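Long-range contacts in dephospho-CoA kinase (Legionella pneumophila subsp. pneumophila, PDB 4TTR), which probably catalyses the last step of coenzyme A biosynthesis, in which ATP phosphorylates the 3'-hydroxyl group of dephospho-CoA: residues A[16-22]-A[121-127]; A[51-56]-A[76-81]; A[60-64]-A[101-105]; A[68-72]-A[83-88]; A[128-132]-A[174-179]. One frame throughout, in Å; residues are numbered along the deposited sequence.

Overall arrangement
Five contacts illustrate how a P-loop kinase combines a parallel sheet with a separate helical cluster. Contact 1 pairs two strands of the five-stranded sheet and closes a long loop of chain within which contacts 2, 3 and 4 are nested. Those three form a touching cluster, with centres about 11 to 14 Å apart, on helices 46-52, 59-68, 81-90 and 92-115 and the loops between them. Their centres lie about 22 to 28 Å from that of contact 1. Contact 5 follows later in the chain, its centre about 15 Å from contact 1, and touches it where Phe-130 packs on Thr-22. The predicted ATP site lies in the P-loop that follows strand 18-23, beside contact 1.

Contact 1: A[16-22]-A[121-127]; sequences VYSVGLT and YCLIEIP
Tyr-17 and Cys-122 begin the pairing of two parallel strands, a textbook ladder in which every second residue of each strand supplies the hydrogen bonds. The amide of Cys-122 gives to Tyr-17 O (2.8 Å), Val-19 N to Cys-122 O, Ile-124 N to Val-19 O (2.9 Å), Leu-21 N to Ile-124 O, and Ile-126 N to Leu-21 O. All five are close to straight. Four CA-H...O contacts supplement them, among them Ser-18 CA to Cys-122 O at 3.3 Å.

Apolar packing differs between the faces. On the one bearing Val-19, Leu-21 and Leu-123, the last has CG anti to its backbone N (chi1 -163°) and straddles its two neighbours: CD1 meets Val-19 CG1 at 3.7 Å, and CD2 meets Leu-21 CD2 at 3.8 Å. On the other face, Ile-124 CD1 reaches back to Ser-18 CB (3.9 Å), and Ile-126 CD1 lies against Gly-20 CA. At the end of the ladder Ile-126 CG1 presses on Thr-22 CG2 at 3.5 Å, a tight fit, while Thr-22 OG1 is hydrogen-bonded to Leu-142 O.

Strand 140-145 extends the sheet beyond Gly-20 and Thr-22. Helix 29-38 covers Leu-21 and Leu-123, with Glu-125 touching Lys-29 of the predicted ATP site; helix 192-213 packs on Val-19, and the hydroxyl of Tyr-121 is hydrogen-bonded to His-204 of that helix.

Contact 2: A[51-56]-A[76-81]; sequences KELTSK and NGELDR. With PO4 (phosphate ion), chain C.
Thr-54 and Arg-81 meet edge-on: the hydroxyl oxygen of the threonine lies nearly in the plane of the guanidinium group, in front of its two terminal nitrogens. Arg-81 NH1 reaches Thr-54 OG1 at 3.0 Å and Arg-81 NH2 the same atom at 3.1 Å, the two N-H...O angles being 149° and 143°. One oxygen thus takes both bonds, and because it is also hydrogen-bonded to Ala-50 O, the arginine is tied to the last turn of helix 46-52. An extended chain from CG to NE brings the guanidinium this far. Lys-51 approaches from another direction, its aliphatic chain crossing one face so that Lys-51 CG stands 3.8 Å from Arg-81 CZ. Leu-79 CD1 packs against Thr-54 CB (3.8 Å).

The other end of the contact is looser. Lys-56, bent at its third side-chain torsion (-95°), runs beside the backbone of Gly-77 and sets NZ 3.3 Å from Asn-76 O, a weak hydrogen bond. It crosses Glu-78 at about a right angle, with a long salt bridge of 3.9 Å from Lys-56 NZ to Glu-78 OE1.

Arg-81 NH1 also makes a weak bond to O3 of a phosphate ion, probably from the crystallisation liquor. Asp-80 is the N-cap of helix 81-90, its OD1 hydrogen-bonded to Arg-83 N, and the weakly held phosphate may mark an anion-accepting spot near this helix start.

Contact 3: A[60-64]-A[101-105]; sequences CYQDI and LLHPV
Cys-60 and Leu-102 form the close-packed side of this contact between two antiparallel helix segments, whose axes stand 11.3 Å apart with an angle of 176° between their directions. At that separation the segments meet through their side chains, and here a single sulfur does much of the work. Cys-60 SG touches Leu-102 CD2 at 3.7 Å and Val-105 CG2 at 3.9 Å, with Leu-101 CG at 4.2 Å. The thiol therefore sits among three aliphatic residues of helix 92-115. Leu-101, its CG anti to the backbone N (chi1 175°), points across to helix 59-68 and divides its methyls: CD2 goes to Ile-64 CG1 (3.8 Å) on the buried side.

The other methyl marks the looser margin. Leu-101 CD1 lies 3.5 Å from Asp-63 OD2, while Asp-63 CB rests on the same methyl; both residues are partly exposed, which places this pair at the margin. Inward, Ile-64 and Leu-102 both pack on Thr-54, which joins this interface to contact 2.

With aliphatic groups and a thiol meeting, and a carboxylate merely grazing a methyl, these two segments are held by van der Waals fit and burial of apolar surface rather than by directed bonds.

Contact 4: A[68-72]-A[83-88]; sequences FGSSV and RIRDII
The connection between helices 59-68 and 81-90 folds back on the second helix. Gly-69, with positive phi, ends the first helix, and the chain returns through a short 3-10 segment that sets Ser-71 and Val-72 beside the second. Phe-68 and Ile-87 run alongside each other in opposing senses, with Phe-68 CE1 3.7 Å from Ile-87 CG2. Val-72 crosses Ile-84 and Ile-87 at about a right angle: its CG1, anti to the carbonyl carbon (chi1 -61°), lies 3.9 Å from Ile-84 CG1 and 4.2 Å from Ile-87 CD1. At the outer margin, the extended chain of Arg-83 carries NE to Ser-71 OG, a weak hydrogen bond of 3.0 Å that arrives at the edge of the guanidinium.

Helix 92-115 adds Leu-98 against Ile-84 and Ile-88, and a backbone hydrogen bond joins Val-72 to Asp-80. Cohesion therefore comes chiefly from branched aliphatic chains and one ring, with the weak arginine-serine bond contributing at the exposed side.

Contact 5: A[128-132]-A[174-179]; sequences LLFNK and PNLEQR
A turn at the second side-chain torsion of Arg-179 (chi2 -64°), followed by an extended third, lays its guanidinium along the backbone of 128-130, while Phe-130, with CG between its backbone N and carbonyl carbon (chi1 68°), turns one ring face to NH1 of that group. One residue thus offers both partners. Arg-179 NH1 gives a hydrogen bond to Phe-130 O at 2.8 Å, in the carbonyl plane and on a lone pair; Arg-179 NH2 adds a weak one to that oxygen at 3.1 Å. NH1 also hovers 3.5 Å above the ring, toward its rim, and Arg-179 CZ is 4.9 Å from the Phe-130 centroid, a cation-pi contact with the planes 54° apart. Leu-128 O and Leu-129 CA lie over one guanidinium face.

Beside this, Leu-129 CD1 packs on Pro-174 CG (3.5 Å), and Leu-128 CD2 meets Leu-176 CD2 at 3.7 Å. Leu-176 also touches Asn-24 in the P-loop sequence. Hydrogen bonding to a backbone carbonyl and a cation-pi contact join the loop after strand 122-125 to the start of helix 177-182, near the predicted ATP site of this P-loop fold.

Contact 1: A[16-22]-A[121-127]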
# COMPACT_ATOMS: atom_id res chain seq x y z
N VAL A 16 -14.81 7.66 10.84
CA VAL A 16 -14.04 6.65 11.56
C VAL A 16 -12.58 7.09 11.64
O VAL A 16 -12.04 7.62 10.67
CB VAL A 16 -14.11 5.27 10.88
CG1 VAL A 16 -13.35 4.22 11.68
CG2 VAL A 16 -15.56 4.84 10.67
N TYR A 17 -11.96 6.87 12.79
CA TYR A 17 -10.55 7.20 12.96
C TYR A 17 -9.71 6.26 12.09
O TYR A 17 -9.61 5.06 12.38
CB TYR A 17 -10.13 7.09 14.43
CG TYR A 17 -8.81 7.77 14.74
CD1 TYR A 17 -7.61 7.16 14.39
CD2 TYR A 17 -8.77 9.01 15.36
CE1 TYR A 17 -6.40 7.77 14.66
CE2 TYR A 17 -7.56 9.63 15.63
CZ TYR A 17 -6.38 9.00 15.27
OH TYR A 17 -5.17 9.61 15.54
N SER A 18 -9.13 6.81 11.03
CA SER A 18 -8.42 6.01 10.04
C SER A 18 -6.93 6.33 9.97
O SER A 18 -6.53 7.50 9.95
CB SER A 18 -9.05 6.20 8.66
OG SER A 18 -8.97 7.56 8.25
N VAL A 19 -6.12 5.28 9.94
CA VAL A 19 -4.68 5.40 9.82
C VAL A 19 -4.26 4.84 8.47
O VAL A 19 -4.52 3.67 8.16
CB VAL A 19 -3.95 4.64 10.95
CG1 VAL A 19 -2.44 4.68 10.75
CG2 VAL A 19 -4.34 5.22 12.30
N GLY A 20 -3.61 5.67 7.66
CA GLY A 20 -3.09 5.22 6.38
C GLY A 20 -1.79 4.46 6.57
O GLY A 20 -0.86 4.97 7.19
N LEU A 21 -1.74 3.25 6.04
CA LEU A 21 -0.53 2.43 6.08
C LEU A 21 0.20 2.47 4.74
O LEU A 21 -0.34 2.04 3.71
CB LEU A 21 -0.86 0.99 6.46
CG LEU A 21 0.30 -0.01 6.37
CD1 LEU A 21 1.42 0.36 7.32
CD2 LEU A 21 -0.19 -1.42 6.66
N THR A 22 1.42 2.99 4.75
CA THR A 22 2.26 3.04 3.56
C THR A 22 3.60 2.40 3.87
O THR A 22 3.97 2.22 5.03
CB THR A 22 2.49 4.48 3.07
OG1 THR A 22 3.18 5.24 4.08
CG2 THR A 22 1.18 5.16 2.77
N TYR A 121 -10.32 1.91 15.76
CA TYR A 121 -9.81 2.69 14.65
C TYR A 121 -9.57 1.73 13.49
O TYR A 121 -9.57 0.52 13.69
CB TYR A 121 -8.53 3.45 15.02
CG TYR A 121 -7.35 2.55 15.28
CD1 TYR A 121 -7.09 2.07 16.56
CD2 TYR A 121 -6.48 2.19 14.26
CE1 TYR A 121 -6.01 1.25 16.81
CE2 TYR A 121 -5.41 1.37 14.50
CZ TYR A 121 -5.18 0.90 15.77
OH TYR A 121 -4.10 0.08 16.02
N CYS A 122 -9.38 2.29 12.30
CA CYS A 122 -9.25 1.49 11.08
C CYS A 122 -7.91 1.74 10.41
O CYS A 122 -7.40 2.86 10.43
CB CYS A 122 -10.40 1.80 10.11
SG CYS A 122 -10.45 0.77 8.61
N LEU A 123 -7.35 0.70 9.82
CA LEU A 123 -6.11 0.80 9.07
C LEU A 123 -6.40 0.63 7.58
O LEU A 123 -7.02 -0.34 7.17
CB LEU A 123 -5.12 -0.27 9.55
CG LEU A 123 -3.66 -0.06 9.16
CD1 LEU A 123 -3.04 1.07 9.98
CD2 LEU A 123 -2.90 -1.35 9.37
N ILE A 124 -5.95 1.60 6.79
CA ILE A 124 -6.13 1.56 5.34
C ILE A 124 -4.77 1.47 4.65
O ILE A 124 -4.00 2.43 4.64
CB ILE A 124 -6.88 2.81 4.82
CG1 ILE A 124 -8.16 3.06 5.63
CG2 ILE A 124 -7.21 2.65 3.34
CD1 ILE A 124 -8.88 4.34 5.28
N GLU A 125 -4.48 0.30 4.08
CA GLU A 125 -3.24 0.11 3.33
C GLU A 125 -3.35 0.78 1.97
O GLU A 125 -4.22 0.43 1.17
CB GLU A 125 -2.92 -1.37 3.17
CG GLU A 125 -1.55 -1.64 2.59
CD GLU A 125 -1.29 -3.12 2.34
OE1 GLU A 125 -0.98 -3.48 1.18
OE2 GLU A 125 -1.39 -3.91 3.29
N ILE A 126 -2.46 1.73 1.72
CA ILE A 126 -2.50 2.57 0.53
C ILE A 126 -1.11 2.65 -0.11
O ILE A 126 -0.13 2.25 0.51
CB ILE A 126 -3.03 3.98 0.88
CG1 ILE A 126 -2.13 4.64 1.93
CG2 ILE A 126 -4.46 3.89 1.39
CD1 ILE A 126 -2.61 5.99 2.42
N PRO A 127 -1.02 3.14 -1.36
CA PRO A 127 0.31 3.17 -2.00
C PRO A 127 1.25 4.23 -1.41
O PRO A 127 0.79 5.20 -0.81
CB PRO A 127 -0.01 3.49 -3.47
CG PRO A 127 -1.32 4.18 -3.43
CD PRO A 127 -2.08 3.56 -2.29

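Contact 2: A[51-56]-A[76-81]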
# COMPACT_ATOMS: atom_id res chain seq x y z
N LYS A 51 -7.50 -5.14 -7.20
CA LYS A 51 -7.49 -6.40 -7.94
C LYS A 51 -8.91 -6.89 -8.17
O LYS A 51 -9.24 -7.35 -9.26
CB LYS A 51 -6.70 -7.46 -7.19
CG LYS A 51 -5.19 -7.29 -7.28
CD LYS A 51 -4.49 -8.56 -6.81
CE LYS A 51 -3.00 -8.33 -6.59
NZ LYS A 51 -2.34 -9.54 -6.03
N GLU A 52 -9.74 -6.81 -7.14
CA GLU A 52 -11.14 -7.21 -7.25
C GLU A 52 -11.80 -6.44 -8.38
O GLU A 52 -12.43 -7.03 -9.26
CB GLU A 52 -11.89 -6.98 -5.93
CG GLU A 52 -13.39 -7.25 -6.02
CD GLU A 52 -14.14 -6.87 -4.76
OE1 GLU A 52 -15.39 -6.83 -4.80
OE2 GLU A 52 -13.49 -6.60 -3.73
N LEU A 53 -11.64 -5.12 -8.37
CA LEU A 53 -12.32 -4.25 -9.32
C LEU A 53 -11.65 -4.21 -10.69
O LEU A 53 -12.05 -3.43 -11.55
CB LEU A 53 -12.42 -2.84 -8.74
CG LEU A 53 -13.38 -2.72 -7.56
CD1 LEU A 53 -13.21 -1.39 -6.86
CD2 LEU A 53 -14.81 -2.90 -8.03
N THR A 54 -10.63 -5.04 -10.88
CA THR A 54 -10.03 -5.22 -12.19
C THR A 54 -10.07 -6.70 -12.56
O THR A 54 -9.24 -7.19 -13.33
CB THR A 54 -8.58 -4.70 -12.24
OG1 THR A 54 -7.82 -5.26 -11.16
CG2 THR A 54 -8.57 -3.19 -12.12
N SER A 55 -11.05 -7.40 -12.00
CA SER A 55 -11.34 -8.78 -12.37
C SER A 55 -11.83 -8.85 -13.81
O SER A 55 -12.17 -7.83 -14.40
CB SER A 55 -12.40 -9.39 -11.44
OG SER A 55 -11.83 -9.86 -10.24
N LYS A 56 -11.89 -10.06 -14.35
CA LYS A 56 -12.26 -10.25 -15.75
C LYS A 56 -13.62 -9.61 -16.08
O LYS A 56 -14.63 -9.89 -15.44
CB LYS A 56 -12.29 -11.75 -16.07
CG LYS A 56 -11.74 -12.11 -17.44
CD LYS A 56 -11.73 -13.61 -17.67
CE LYS A 56 -10.38 -14.22 -17.33
NZ LYS A 56 -10.47 -15.69 -17.09
N ASN A 76 -4.63 -16.14 -20.22
CA ASN A 76 -5.75 -16.33 -19.31
C ASN A 76 -6.96 -15.45 -19.61
O ASN A 76 -8.10 -15.82 -19.32
CB ASN A 76 -5.32 -16.03 -17.87
CG ASN A 76 -4.58 -17.17 -17.22
OD1 ASN A 76 -4.68 -18.32 -17.65
ND2 ASN A 76 -3.85 -16.87 -16.15
N GLY A 77 -6.70 -14.27 -20.17
CA GLY A 77 -7.70 -13.22 -20.20
C GLY A 77 -7.63 -12.43 -18.90
O GLY A 77 -8.37 -11.47 -18.71
N GLU A 78 -6.74 -12.86 -18.01
CA GLU A 78 -6.46 -12.13 -16.78
C GLU A 78 -5.44 -11.04 -17.06
O GLU A 78 -4.65 -11.15 -18.01
CB GLU A 78 -5.94 -13.09 -15.70
CG GLU A 78 -6.33 -12.72 -14.29
CD GLU A 78 -7.83 -12.84 -14.06
OE1 GLU A 78 -8.39 -13.93 -14.29
OE2 GLU A 78 -8.44 -11.83 -13.65
N LEU A 79 -5.44 -9.98 -16.26
CA LEU A 79 -4.48 -8.90 -16.43
C LEU A 79 -3.06 -9.36 -16.09
O LEU A 79 -2.85 -10.11 -15.15
CB LEU A 79 -4.84 -7.70 -15.56
CG LEU A 79 -6.00 -6.80 -16.02
CD1 LEU A 79 -6.22 -5.70 -15.00
CD2 LEU A 79 -5.73 -6.21 -17.39
N ASP A 80 -2.10 -8.89 -16.89
CA ASP A 80 -0.69 -9.09 -16.59
C ASP A 80 -0.26 -8.03 -15.58
O ASP A 80 0.24 -6.97 -15.95
CB ASP A 80 0.15 -9.01 -17.86
CG ASP A 80 1.60 -9.40 -17.63
OD1 ASP A 80 2.06 -9.41 -16.47
OD2 ASP A 80 2.29 -9.71 -18.63
N ARG A 81 -0.45 -8.34 -14.30
CA ARG A 81 -0.25 -7.35 -13.25
C ARG A 81 1.22 -7.01 -13.03
O ARG A 81 1.55 -5.89 -12.66
CB ARG A 81 -0.87 -7.86 -11.95
CG ARG A 81 -2.38 -7.94 -12.03
CD ARG A 81 -3.01 -8.36 -10.72
NE ARG A 81 -4.43 -8.67 -10.88
CZ ARG A 81 -5.38 -7.76 -11.07
NH1 ARG A 81 -5.08 -6.47 -11.13
NH2 ARG A 81 -6.65 -8.14 -11.21
P PO4 C . -3.47 -3.44 -10.40
O1 PO4 C . -3.21 -3.91 -11.81
O2 PO4 C . -2.52 -2.31 -10.06
O3 PO4 C . -3.26 -4.58 -9.44
O4 PO4 C . -4.89 -2.94 -10.28

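Contact 3: A[60-64]-A[101-105]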
# COMPACT_ATOMS: atom_id res chain seq x y z
N CYS A 60 -13.32 -1.38 -15.25
CA CYS A 60 -11.93 -0.92 -15.15
C CYS A 60 -10.97 -1.87 -15.86
O CYS A 60 -9.99 -1.43 -16.45
CB CYS A 60 -11.53 -0.77 -13.68
SG CYS A 60 -12.26 0.67 -12.90
N TYR A 61 -11.25 -3.16 -15.78
CA TYR A 61 -10.50 -4.17 -16.51
C TYR A 61 -10.54 -3.87 -18.01
O TYR A 61 -9.52 -3.96 -18.70
CB TYR A 61 -11.08 -5.55 -16.20
CG TYR A 61 -10.73 -6.67 -17.15
CD1 TYR A 61 -11.41 -6.82 -18.35
CD2 TYR A 61 -9.76 -7.60 -16.82
CE1 TYR A 61 -11.12 -7.86 -19.21
CE2 TYR A 61 -9.45 -8.65 -17.67
CZ TYR A 61 -10.14 -8.77 -18.87
OH TYR A 61 -9.85 -9.81 -19.72
N GLN A 62 -11.71 -3.48 -18.50
CA GLN A 62 -11.89 -3.17 -19.92
C GLN A 62 -11.12 -1.91 -20.32
O GLN A 62 -10.48 -1.88 -21.37
CB GLN A 62 -13.38 -3.00 -20.23
CG GLN A 62 -14.17 -4.31 -20.17
CD GLN A 62 -15.67 -4.11 -19.98
OE1 GLN A 62 -16.14 -2.98 -19.84
NE2 GLN A 62 -16.42 -5.20 -19.98
N ASP A 63 -11.17 -0.88 -19.48
CA ASP A 63 -10.51 0.38 -19.78
C ASP A 63 -8.99 0.24 -19.74
O ASP A 63 -8.28 0.88 -20.51
CB ASP A 63 -10.94 1.47 -18.80
CG ASP A 63 -12.43 1.76 -18.87
OD1 ASP A 63 -13.06 1.43 -19.90
OD2 ASP A 63 -12.97 2.32 -17.89
N ILE A 64 -8.50 -0.59 -18.82
CA ILE A 64 -7.07 -0.86 -18.70
C ILE A 64 -6.53 -1.52 -19.97
O ILE A 64 -5.50 -1.10 -20.50
CB ILE A 64 -6.79 -1.75 -17.46
CG1 ILE A 64 -6.93 -0.92 -16.19
CG2 ILE A 64 -5.38 -2.34 -17.51
CD1 ILE A 64 -6.98 -1.73 -14.91
N LEU A 101 -8.32 6.44 -12.77
CA LEU A 101 -9.34 5.50 -13.23
C LEU A 101 -9.95 4.73 -12.07
O LEU A 101 -11.16 4.56 -12.00
CB LEU A 101 -8.74 4.52 -14.25
CG LEU A 101 -9.67 3.40 -14.74
CD1 LEU A 101 -10.68 3.93 -15.74
CD2 LEU A 101 -8.87 2.25 -15.33
N LEU A 102 -9.10 4.26 -11.17
CA LEU A 102 -9.52 3.36 -10.11
C LEU A 102 -10.02 4.08 -8.86
O LEU A 102 -10.77 3.51 -8.07
CB LEU A 102 -8.37 2.43 -9.72
CG LEU A 102 -7.87 1.49 -10.83
CD1 LEU A 102 -6.59 0.81 -10.39
CD2 LEU A 102 -8.93 0.47 -11.19
N HIS A 103 -9.60 5.33 -8.68
CA HIS A 103 -9.89 6.06 -7.44
C HIS A 103 -11.38 6.12 -7.08
O HIS A 103 -11.74 5.86 -5.93
CB HIS A 103 -9.33 7.49 -7.52
CG HIS A 103 -9.96 8.42 -6.53
ND1 HIS A 103 -9.87 8.24 -5.17
CD2 HIS A 103 -10.71 9.54 -6.71
CE1 HIS A 103 -10.52 9.21 -4.55
NE2 HIS A 103 -11.04 10.01 -5.47
N PRO A 104 -12.25 6.44 -8.06
CA PRO A 104 -13.69 6.54 -7.76
C PRO A 104 -14.30 5.23 -7.26
O PRO A 104 -15.08 5.26 -6.30
CB PRO A 104 -14.30 6.93 -9.11
CG PRO A 104 -13.19 7.55 -9.87
CD PRO A 104 -11.97 6.81 -9.45
N VAL A 105 -13.97 4.12 -7.90
CA VAL A 105 -14.55 2.83 -7.51
C VAL A 105 -13.92 2.32 -6.22
O VAL A 105 -14.62 1.76 -5.37
CB VAL A 105 -14.40 1.76 -8.63
CG1 VAL A 105 -15.38 2.03 -9.76
CG2 VAL A 105 -12.96 1.69 -9.15

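Contact 4: A[68-72]-A[83-88]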
# COMPACT_ATOMS: atom_id res chain seq x y z
N PHE A 68 -3.86 0.27 -22.43
CA PHE A 68 -2.50 -0.23 -22.56
C PHE A 68 -2.35 -1.19 -23.74
O PHE A 68 -1.24 -1.40 -24.23
CB PHE A 68 -2.06 -0.92 -21.27
CG PHE A 68 -1.86 0.02 -20.12
CD1 PHE A 68 -0.85 0.97 -20.14
CD2 PHE A 68 -2.68 -0.05 -19.00
CE1 PHE A 68 -0.66 1.83 -19.07
CE2 PHE A 68 -2.50 0.81 -17.93
CZ PHE A 68 -1.49 1.76 -17.97
N GLY A 69 -3.46 -1.77 -24.18
CA GLY A 69 -3.44 -2.64 -25.34
C GLY A 69 -3.29 -4.10 -24.97
O GLY A 69 -3.28 -4.46 -23.79
N SER A 70 -3.15 -4.95 -25.98
CA SER A 70 -3.16 -6.39 -25.81
C SER A 70 -1.99 -6.94 -24.99
O SER A 70 -2.06 -8.07 -24.50
CB SER A 70 -3.18 -7.07 -27.18
OG SER A 70 -2.13 -6.57 -28.00
N SER A 71 -0.93 -6.15 -24.84
CA SER A 71 0.27 -6.63 -24.15
C SER A 71 0.02 -6.92 -22.66
O SER A 71 0.72 -7.74 -22.06
CB SER A 71 1.41 -5.61 -24.29
OG SER A 71 1.23 -4.48 -23.45
N VAL A 72 -0.98 -6.26 -22.07
CA VAL A 72 -1.26 -6.46 -20.65
C VAL A 72 -2.34 -7.51 -20.39
O VAL A 72 -2.81 -7.65 -19.26
CB VAL A 72 -1.68 -5.14 -19.96
CG1 VAL A 72 -0.57 -4.10 -20.07
CG2 VAL A 72 -2.98 -4.60 -20.54
N ARG A 83 3.41 -6.88 -15.47
CA ARG A 83 3.71 -5.96 -16.56
C ARG A 83 3.15 -4.57 -16.27
O ARG A 83 3.82 -3.56 -16.49
CB ARG A 83 3.13 -6.48 -17.87
CG ARG A 83 3.36 -5.55 -19.04
CD ARG A 83 3.08 -6.22 -20.37
NE ARG A 83 3.36 -5.33 -21.50
CZ ARG A 83 4.56 -5.20 -22.07
NH1 ARG A 83 5.61 -5.89 -21.63
NH2 ARG A 83 4.71 -4.36 -23.09
N ILE A 84 1.92 -4.52 -15.76
CA ILE A 84 1.30 -3.24 -15.44
C ILE A 84 2.12 -2.51 -14.38
O ILE A 84 2.37 -1.32 -14.51
CB ILE A 84 -0.16 -3.44 -14.98
CG1 ILE A 84 -1.01 -3.83 -16.19
CG2 ILE A 84 -0.71 -2.15 -14.35
CD1 ILE A 84 -2.44 -4.25 -15.87
N ARG A 85 2.56 -3.23 -13.35
CA ARG A 85 3.40 -2.62 -12.31
C ARG A 85 4.68 -2.03 -12.90
O ARG A 85 5.08 -0.92 -12.53
CB ARG A 85 3.75 -3.64 -11.23
CG ARG A 85 2.72 -3.72 -10.11
CD ARG A 85 3.14 -4.67 -9.00
NE ARG A 85 2.46 -5.96 -9.11
CZ ARG A 85 3.06 -7.15 -9.25
NH1 ARG A 85 4.39 -7.25 -9.30
NH2 ARG A 85 2.32 -8.25 -9.33
N ASP A 86 5.31 -2.76 -13.81
CA ASP A 86 6.50 -2.27 -14.49
C ASP A 86 6.21 -0.97 -15.24
O ASP A 86 7.02 -0.05 -15.23
CB ASP A 86 7.04 -3.32 -15.47
CG ASP A 86 7.56 -4.57 -14.77
OD1 ASP A 86 7.75 -4.53 -13.54
OD2 ASP A 86 7.77 -5.59 -15.46
N ILE A 87 5.05 -0.91 -15.89
CA ILE A 87 4.66 0.27 -16.64
C ILE A 87 4.40 1.44 -15.70
O ILE A 87 4.89 2.55 -15.91
CB ILE A 87 3.41 0.01 -17.52
CG1 ILE A 87 3.76 -0.98 -18.64
CG2 ILE A 87 2.87 1.31 -18.12
CD1 ILE A 87 2.56 -1.44 -19.47
N ILE A 88 3.62 1.18 -14.66
CA ILE A 88 3.25 2.21 -13.69
C ILE A 88 4.49 2.79 -13.01
O ILE A 88 4.59 4.00 -12.81
CB ILE A 88 2.28 1.64 -12.61
CG1 ILE A 88 0.94 1.22 -13.23
CG2 ILE A 88 2.02 2.64 -11.50
CD1 ILE A 88 0.32 2.21 -14.20

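Contact 5: A[128-132]-A[174-179]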
# COMPACT_ATOMS: atom_id res chain seq x y z
N LEU A 128 2.55 4.02 -1.61
CA LEU A 128 3.58 4.91 -1.07
C LEU A 128 3.35 6.37 -1.47
O LEU A 128 3.39 7.27 -0.62
CB LEU A 128 4.95 4.45 -1.55
CG LEU A 128 6.16 5.33 -1.22
CD1 LEU A 128 6.39 5.39 0.29
CD2 LEU A 128 7.40 4.79 -1.93
N LEU A 129 3.12 6.60 -2.76
CA LEU A 129 2.90 7.94 -3.30
C LEU A 129 1.42 8.22 -3.49
O LEU A 129 0.99 8.65 -4.56
CB LEU A 129 3.63 8.10 -4.63
CG LEU A 129 5.14 7.86 -4.61
CD1 LEU A 129 5.65 7.75 -6.03
CD2 LEU A 129 5.85 8.97 -3.86
N PHE A 130 0.63 7.97 -2.44
CA PHE A 130 -0.81 8.15 -2.53
C PHE A 130 -1.17 9.62 -2.69
O PHE A 130 -0.53 10.51 -2.12
CB PHE A 130 -1.50 7.58 -1.28
CG PHE A 130 -1.22 8.34 -0.02
CD1 PHE A 130 -0.07 8.10 0.71
CD2 PHE A 130 -2.11 9.29 0.45
CE1 PHE A 130 0.19 8.80 1.88
CE2 PHE A 130 -1.86 9.98 1.61
CZ PHE A 130 -0.71 9.74 2.33
N ASN A 131 -2.19 9.88 -3.50
CA ASN A 131 -2.72 11.23 -3.67
C ASN A 131 -3.48 11.63 -2.42
O ASN A 131 -4.48 10.99 -2.06
CB ASN A 131 -3.62 11.30 -4.90
CG ASN A 131 -4.02 12.73 -5.25
OD1 ASN A 131 -3.93 13.64 -4.43
ND2 ASN A 131 -4.46 12.93 -6.49
N LYS A 132 -3.01 12.68 -1.76
CA LYS A 132 -3.61 13.11 -0.50
C LYS A 132 -5.04 13.59 -0.73
O LYS A 132 -5.92 13.36 0.09
CB LYS A 132 -2.80 14.24 0.15
CG LYS A 132 -1.32 14.22 -0.18
CD LYS A 132 -0.53 15.09 0.78
CE LYS A 132 0.31 14.25 1.72
NZ LYS A 132 0.88 15.05 2.83
N PRO A 174 11.03 5.91 -5.69
CA PRO A 174 10.74 7.33 -5.45
C PRO A 174 11.46 7.83 -4.21
O PRO A 174 11.62 7.08 -3.25
CB PRO A 174 9.22 7.36 -5.25
CG PRO A 174 8.72 6.03 -5.70
CD PRO A 174 9.83 5.07 -5.49
N ASN A 175 11.88 9.09 -4.22
CA ASN A 175 12.49 9.68 -3.04
C ASN A 175 11.44 9.79 -1.95
O ASN A 175 10.28 10.11 -2.22
CB ASN A 175 13.11 11.03 -3.36
CG ASN A 175 14.13 10.96 -4.47
OD1 ASN A 175 15.21 10.39 -4.29
ND2 ASN A 175 13.80 11.52 -5.62
N LEU A 176 11.85 9.50 -0.72
CA LEU A 176 10.92 9.39 0.39
C LEU A 176 10.90 10.64 1.25
O LEU A 176 10.09 10.75 2.17
CB LEU A 176 11.29 8.18 1.26
CG LEU A 176 11.49 6.87 0.50
CD1 LEU A 176 12.10 5.82 1.42
CD2 LEU A 176 10.17 6.39 -0.07
N GLU A 177 11.81 11.57 0.96
CA GLU A 177 11.97 12.78 1.77
C GLU A 177 10.64 13.46 2.08
O GLU A 177 10.34 13.77 3.23
CB GLU A 177 12.91 13.77 1.06
CG GLU A 177 13.19 15.04 1.85
CD GLU A 177 14.24 15.92 1.19
OE1 GLU A 177 14.72 15.56 0.09
OE2 GLU A 177 14.59 16.97 1.77
N GLN A 178 9.83 13.67 1.04
CA GLN A 178 8.56 14.35 1.20
C GLN A 178 7.56 13.50 1.99
O GLN A 178 6.84 14.01 2.84
CB GLN A 178 7.98 14.70 -0.18
CG GLN A 178 6.88 15.74 -0.15
CD GLN A 178 6.38 16.10 -1.54
OE1 GLN A 178 5.18 16.11 -1.80
NE2 GLN A 178 7.32 16.41 -2.44
N ARG A 179 7.54 12.20 1.71
CA ARG A 179 6.63 11.29 2.39
C ARG A 179 7.08 11.00 3.82
O ARG A 179 6.25 10.71 4.68
CB ARG A 179 6.51 9.98 1.60
CG ARG A 179 5.95 10.16 0.20
CD ARG A 179 4.50 10.65 0.21
NE ARG A 179 4.01 10.93 -1.14
CZ ARG A 179 2.73 11.01 -1.48
NH1 ARG A 179 1.78 10.81 -0.57
NH2 ARG A 179 2.39 11.27 -2.73